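Local coordinates for putative methyltransferase protein (Bacteroides fragilis, PDB 5BP9), which binds S-adenosyl-L-homocysteine and probably acts as an S-adenosylmethionine-dependent methyltransferase, at residues V136-M139 with K140-V144; M90-L93 with E94-A97. One frame throughout, in Å; residues are numbered along the deposited sequence.

Interaction 1. Residues V136-M139 with K140-V144; sequences VEVM and KLRGV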
loop_
_atom_site.group_PDB
_atom_site.type_symbol
_atom_site.label_atom_id
_atom_site.label_comp_id
_atom_site.label_asym_id
_atom_site.label_seq_id
_atom_site.Cartn_x
_atom_site.Cartn_y
_atom_site.Cartn_z
ATOM N N VAL A 136 -11.181 1.074 -8.383
ATOM C CA VAL A 136 -11.250 -0.043 -9.326
ATOM C C VAL A 136 -11.934 0.360 -10.640
ATOM O O VAL A 136 -11.443 -0.014 -11.733
ATOM C CB VAL A 136 -11.874 -1.289 -8.662
ATOM C CG1 VAL A 136 -12.181 -2.390 -9.675
ATOM C CG2 VAL A 136 -10.971 -1.799 -7.536
ATOM N N GLU A 137 -13.000 1.172 -10.545
ATOM C CA GLU A 137 -13.669 1.736 -11.737
ATOM C C GLU A 137 -12.670 2.441 -12.616
ATOM O O GLU A 137 -12.586 2.179 -13.806
ATOM C CB GLU A 137 -14.758 2.767 -11.339
ATOM C CG GLU A 137 -15.199 3.765 -12.424
ATOM C CD GLU A 137 -16.312 4.698 -11.966
ATOM O OE1 GLU A 137 -16.184 5.921 -12.228
ATOM O OE2 GLU A 137 -17.285 4.190 -11.344
ATOM N N VAL A 138 -11.933 3.364 -12.017
ATOM C CA VAL A 138 -10.952 4.155 -12.737
ATOM C C VAL A 138 -9.866 3.299 -13.350
ATOM O O VAL A 138 -9.527 3.495 -14.516
ATOM C CB VAL A 138 -10.380 5.288 -11.855
ATOM C CG1 VAL A 138 -9.136 5.955 -12.470
ATOM C CG2 VAL A 138 -11.480 6.313 -11.598
HETATM N N MSE A 139 -9.320 2.358 -12.584
HETATM C CA MSE A 139 -8.331 1.444 -13.123
HETATM C C MSE A 139 -8.831 0.767 -14.377
HETATM O O MSE A 139 -8.089 0.674 -15.367
HETATM C CB MSE A 139 -7.902 0.349 -12.126
HETATM C CG MSE A 139 -7.043 0.976 -11.045
HETATM SE SE MSE A 139 -6.071 -0.405 -10.060
HETATM C CE MSE A 139 -7.403 -0.563 -8.648
ATOM N N LYS A 140 -10.068 0.273 -14.348
ATOM C CA LYS A 140 -10.596 -0.433 -15.524
ATOM C C LYS A 140 -10.687 0.487 -16.732
ATOM O O LYS A 140 -10.266 0.139 -17.859
ATOM C CB LYS A 140 -11.944 -1.063 -15.201
ATOM C CG LYS A 140 -11.883 -2.210 -14.214
ATOM C CD LYS A 140 -13.252 -2.763 -13.904
ATOM C CE LYS A 140 -13.252 -3.965 -12.983
ATOM N NZ LYS A 140 -12.556 -5.152 -13.539
ATOM N N LEU A 141 -11.193 1.674 -16.502
ATOM C CA LEU A 141 -11.366 2.650 -17.578
ATOM C C LEU A 141 -10.054 3.180 -18.130
ATOM O O LEU A 141 -9.979 3.516 -19.332
ATOM C CB LEU A 141 -12.315 3.775 -17.131
ATOM C CG LEU A 141 -13.736 3.349 -16.745
ATOM C CD1 LEU A 141 -14.527 4.535 -16.203
ATOM C CD2 LEU A 141 -14.468 2.710 -17.913
ATOM N N ARG A 142 -9.010 3.187 -17.302
ATOM C CA ARG A 142 -7.643 3.561 -17.744
ATOM C C ARG A 142 -6.903 2.460 -18.501
ATOM O O ARG A 142 -5.812 2.698 -19.057
ATOM C CB ARG A 142 -6.779 3.999 -16.573
ATOM C CG ARG A 142 -7.246 5.274 -15.923
ATOM C CD ARG A 142 -6.301 5.676 -14.794
ATOM N NE ARG A 142 -5.100 6.324 -15.314
ATOM C CZ ARG A 142 -3.959 6.509 -14.654
ATOM N NH1 ARG A 142 -3.785 6.071 -13.414
ATOM N NH2 ARG A 142 -2.958 7.140 -15.261
ATOM N N GLY A 143 -7.450 1.247 -18.501
ATOM C CA GLY A 143 -6.892 0.137 -19.245
ATOM C C GLY A 143 -6.094 -0.868 -18.439
ATOM O O GLY A 143 -5.302 -1.639 -19.023
ATOM N N VAL A 144 -6.295 -0.908 -17.108
ATOM C CA VAL A 144 -5.695 -1.987 -16.310
ATOM C C VAL A 144 -6.474 -3.268 -16.657
ATOM O O VAL A 144 -7.694 -3.320 -16.527
ATOM C CB VAL A 144 -5.745 -1.692 -14.803
ATOM C CG1 VAL A 144 -5.166 -2.852 -14.022
ATOM C CG2 VAL A 144 -4.973 -0.427 -14.486
#
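Val136 and Lys140 start the last turns of helix 133-142 with their side chains side by side: methyl CG1 of Val136 meets CE of Lys140 at 3.8 Å, and the lysine CG passes close over Val136 O, which accepts the backbone N-H of Lys140. This helix is the connection of a beta-alpha-beta unit, between strands 125-130 and 147-149. Past CE the lysine chain bends at its last torsion (chi4 -63°), and NZ goes on to the carbonyl of Ala147 in the following strand. Glu137 sends its extended chain outward; CG touches CD1 of Leu141 at 3.9 Å, while OE1 is hydrogen-bonded to His59 of helix 49-60, whose residues Tyr58 and His59 also touch Leu141. Val138 places CG1, anti to its own backbone N (chi1 168°), against CD of Arg142 at 3.7 Å. The arginine chain leans on this methyl and on Val138 O before bending at chi3, and its NH1 is bonded to Ser112 O. Met139, a selenomethionine, turns its long chain inward to Ala110, Ala128 and Asp130, the last of which binds S-adenosyl-L-homocysteine. Its backbone side closes the helix: Met139 O accepts Val144 N at 3.0 Å, Gly143 N bonds back to Lys140 O at 3.1 Å, and Gly143 has positive phi (102°). This is a Schellman motif, accompanied by the apolar contact usual for it, Met139 CB with Val144 CG2 at 3.8 Å. Val144 also packs on helix 114-121. Chemically, the reversing backbone supplies donors for Met139 O and Lys140 O, whereas the long polar chains use their aliphatic parts within the helix and spend their charged or polar ends on neighbouring elements.

Interaction 2. Residues M90-L93 with E94-A97; sequences MPLL and ERTA
Glu94 lays its carboxylate against the ring of Pro91, the N-cap residue of helix 92-100: OE2 lies 3.5 Å from Pro91 CG and OE1 3.5 Å from Pro91 CD. The chain reaches there extended, with CG beside the backbone N, and crosses the Met90 side chain at about a right angle. OE1 forms a salt bridge with Arg85, a residue that binds S-adenosyl-L-homocysteine, and a hydrogen bond with His115. Arg95 doubles back towards the helix start. Its backbone N bonds to Pro91 O at 2.9 Å, the first i to i-4 bond here, while a bend at chi3 (-54°) carries the guanidinium over Leu92, whose CA lies 3.5 Å above one face, towards the rim. NH1 gives a hydrogen bond to Met90 O, in the carbonyl plane but 21° out of the guanidinium plane; its modelled length of 2.5 Å is doubtful. NH2 rests near methyl CD1 of Leu92, and Arg95 CG touches CB of the selenomethionine Met90. Thr96 grips Leu92 O twice, through OG1 at 2.8 Å and through its backbone N at 2.9 Å, from opposite faces of the carbonyl. OG1 comes in 39° above that plane and is also bonded to Lys266. Ala97 continues the helix through its backbone N, bonded to Leu93 O, and its methyl packs on Leu167 and Leu274; Leu93 likewise touches strands 260-267 and 272-279. Two polar tethers thus mark the helix start: Arg95 ties it to Met90 O, and Glu94 to Arg85 and His115. Glu94 is buried, its side chain about 5 Å from bound S-adenosyl-L-homocysteine at the nearest atoms, and the salt bridge probably helps to position this ligand-binding arginine.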
loop_
_atom_site.group_PDB
_atom_site.type_symbol
_atom_site.label_atom_id
_atom_site.label_comp_id
_atom_site.label_asym_id
_atom_site.label_seq_id
_atom_site.Cartn_x
_atom_site.Cartn_y
_atom_site.Cartn_z
HETATM N N MSE A 90 7.616 8.565 -10.761
HETATM C CA MSE A 90 7.447 7.933 -9.465
HETATM C C MSE A 90 8.678 8.096 -8.653
HETATM O O MSE A 90 9.763 8.267 -9.207
HETATM C CB MSE A 90 7.266 6.452 -9.589
HETATM C CG MSE A 90 5.878 6.173 -10.061
HETATM SE SE MSE A 90 6.110 4.305 -10.395
HETATM C CE MSE A 90 4.374 4.393 -11.313
ATOM N N PRO A 91 8.520 8.023 -7.322
ATOM C CA PRO A 91 9.713 8.159 -6.487
ATOM C C PRO A 91 10.699 6.996 -6.561
ATOM O O PRO A 91 10.336 5.910 -6.998
ATOM C CB PRO A 91 9.158 8.357 -5.073
ATOM C CG PRO A 91 7.773 7.894 -5.092
ATOM C CD PRO A 91 7.281 7.997 -6.490
ATOM N N LEU A 92 11.939 7.266 -6.156
ATOM C CA LEU A 92 13.042 6.310 -6.235
ATOM C C LEU A 92 12.688 4.898 -5.786
ATOM O O LEU A 92 12.953 3.928 -6.492
ATOM C CB LEU A 92 14.207 6.822 -5.398
ATOM C CG LEU A 92 15.434 5.920 -5.309
ATOM C CD1 LEU A 92 16.068 5.770 -6.688
ATOM C CD2 LEU A 92 16.426 6.489 -4.305
ATOM N N LEU A 93 12.086 4.777 -4.610
ATOM C CA LEU A 93 11.857 3.437 -4.068
ATOM C C LEU A 93 10.837 2.671 -4.887
ATOM O O LEU A 93 10.967 1.443 -5.055
ATOM C CB LEU A 93 11.462 3.490 -2.602
ATOM C CG LEU A 93 12.483 4.166 -1.665
ATOM C CD1 LEU A 93 11.934 4.176 -0.243
ATOM C CD2 LEU A 93 13.835 3.486 -1.702
ATOM N N GLU A 94 9.859 3.385 -5.415
ATOM C CA GLU A 94 8.831 2.775 -6.247
ATOM C C GLU A 94 9.388 2.374 -7.609
ATOM O O GLU A 94 9.125 1.261 -8.081
ATOM C CB GLU A 94 7.614 3.691 -6.387
ATOM C CG GLU A 94 6.924 3.944 -5.047
ATOM C CD GLU A 94 5.783 4.925 -5.147
ATOM O OE1 GLU A 94 5.264 5.134 -6.257
ATOM O OE2 GLU A 94 5.411 5.501 -4.098
ATOM N N ARG A 95 10.179 3.258 -8.220
ATOM C CA ARG A 95 10.821 2.945 -9.495
ATOM C C ARG A 95 11.697 1.707 -9.361
ATOM O O ARG A 95 11.714 0.840 -10.249
ATOM C CB ARG A 95 11.663 4.134 -10.005
ATOM C CG ARG A 95 10.880 5.393 -10.317
ATOM C CD ARG A 95 11.735 6.412 -11.071
ATOM N NE ARG A 95 13.006 6.744 -10.400
ATOM C CZ ARG A 95 13.231 7.792 -9.595
ATOM N NH1 ARG A 95 12.271 8.662 -9.280
ATOM N NH2 ARG A 95 14.443 7.968 -9.075
ATOM N N THR A 96 12.422 1.623 -8.242
ATOM C CA THR A 96 13.339 0.531 -7.978
ATOM C C THR A 96 12.559 -0.779 -7.897
ATOM O O THR A 96 12.925 -1.785 -8.496
ATOM C CB THR A 96 14.126 0.774 -6.664
ATOM O OG1 THR A 96 14.889 1.990 -6.787
ATOM C CG2 THR A 96 15.056 -0.402 -6.351
ATOM N N ALA A 97 11.460 -0.754 -7.158
ATOM C CA ALA A 97 10.613 -1.932 -7.045
ATOM C C ALA A 97 9.998 -2.402 -8.365
ATOM O O ALA A 97 10.025 -3.590 -8.645
ATOM C CB ALA A 97 9.529 -1.686 -5.997
#

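Interactions 1 and 2 concern opposite ends of two different helices: residues 136-144 close helix 133-142, whereas residues 90-97 open helix 92-100. Their centres lie 22 Å apart and their nearest atoms about 9 Å apart, without touching. Each is partly buried. Interaction 1 packs on helices 49-60 and 114-121 and strand 125-130, interaction 2 on strands 260-267 and 272-279. The inward element of interaction 1 is an apolar selenomethionine and valine pair; that of interaction 2 includes a buried carboxylate beside the S-adenosyl-L-homocysteine site. Both approach that site through residues that bind S-adenosyl-L-homocysteine, interaction 1 through Asp130 and interaction 2 through Arg85.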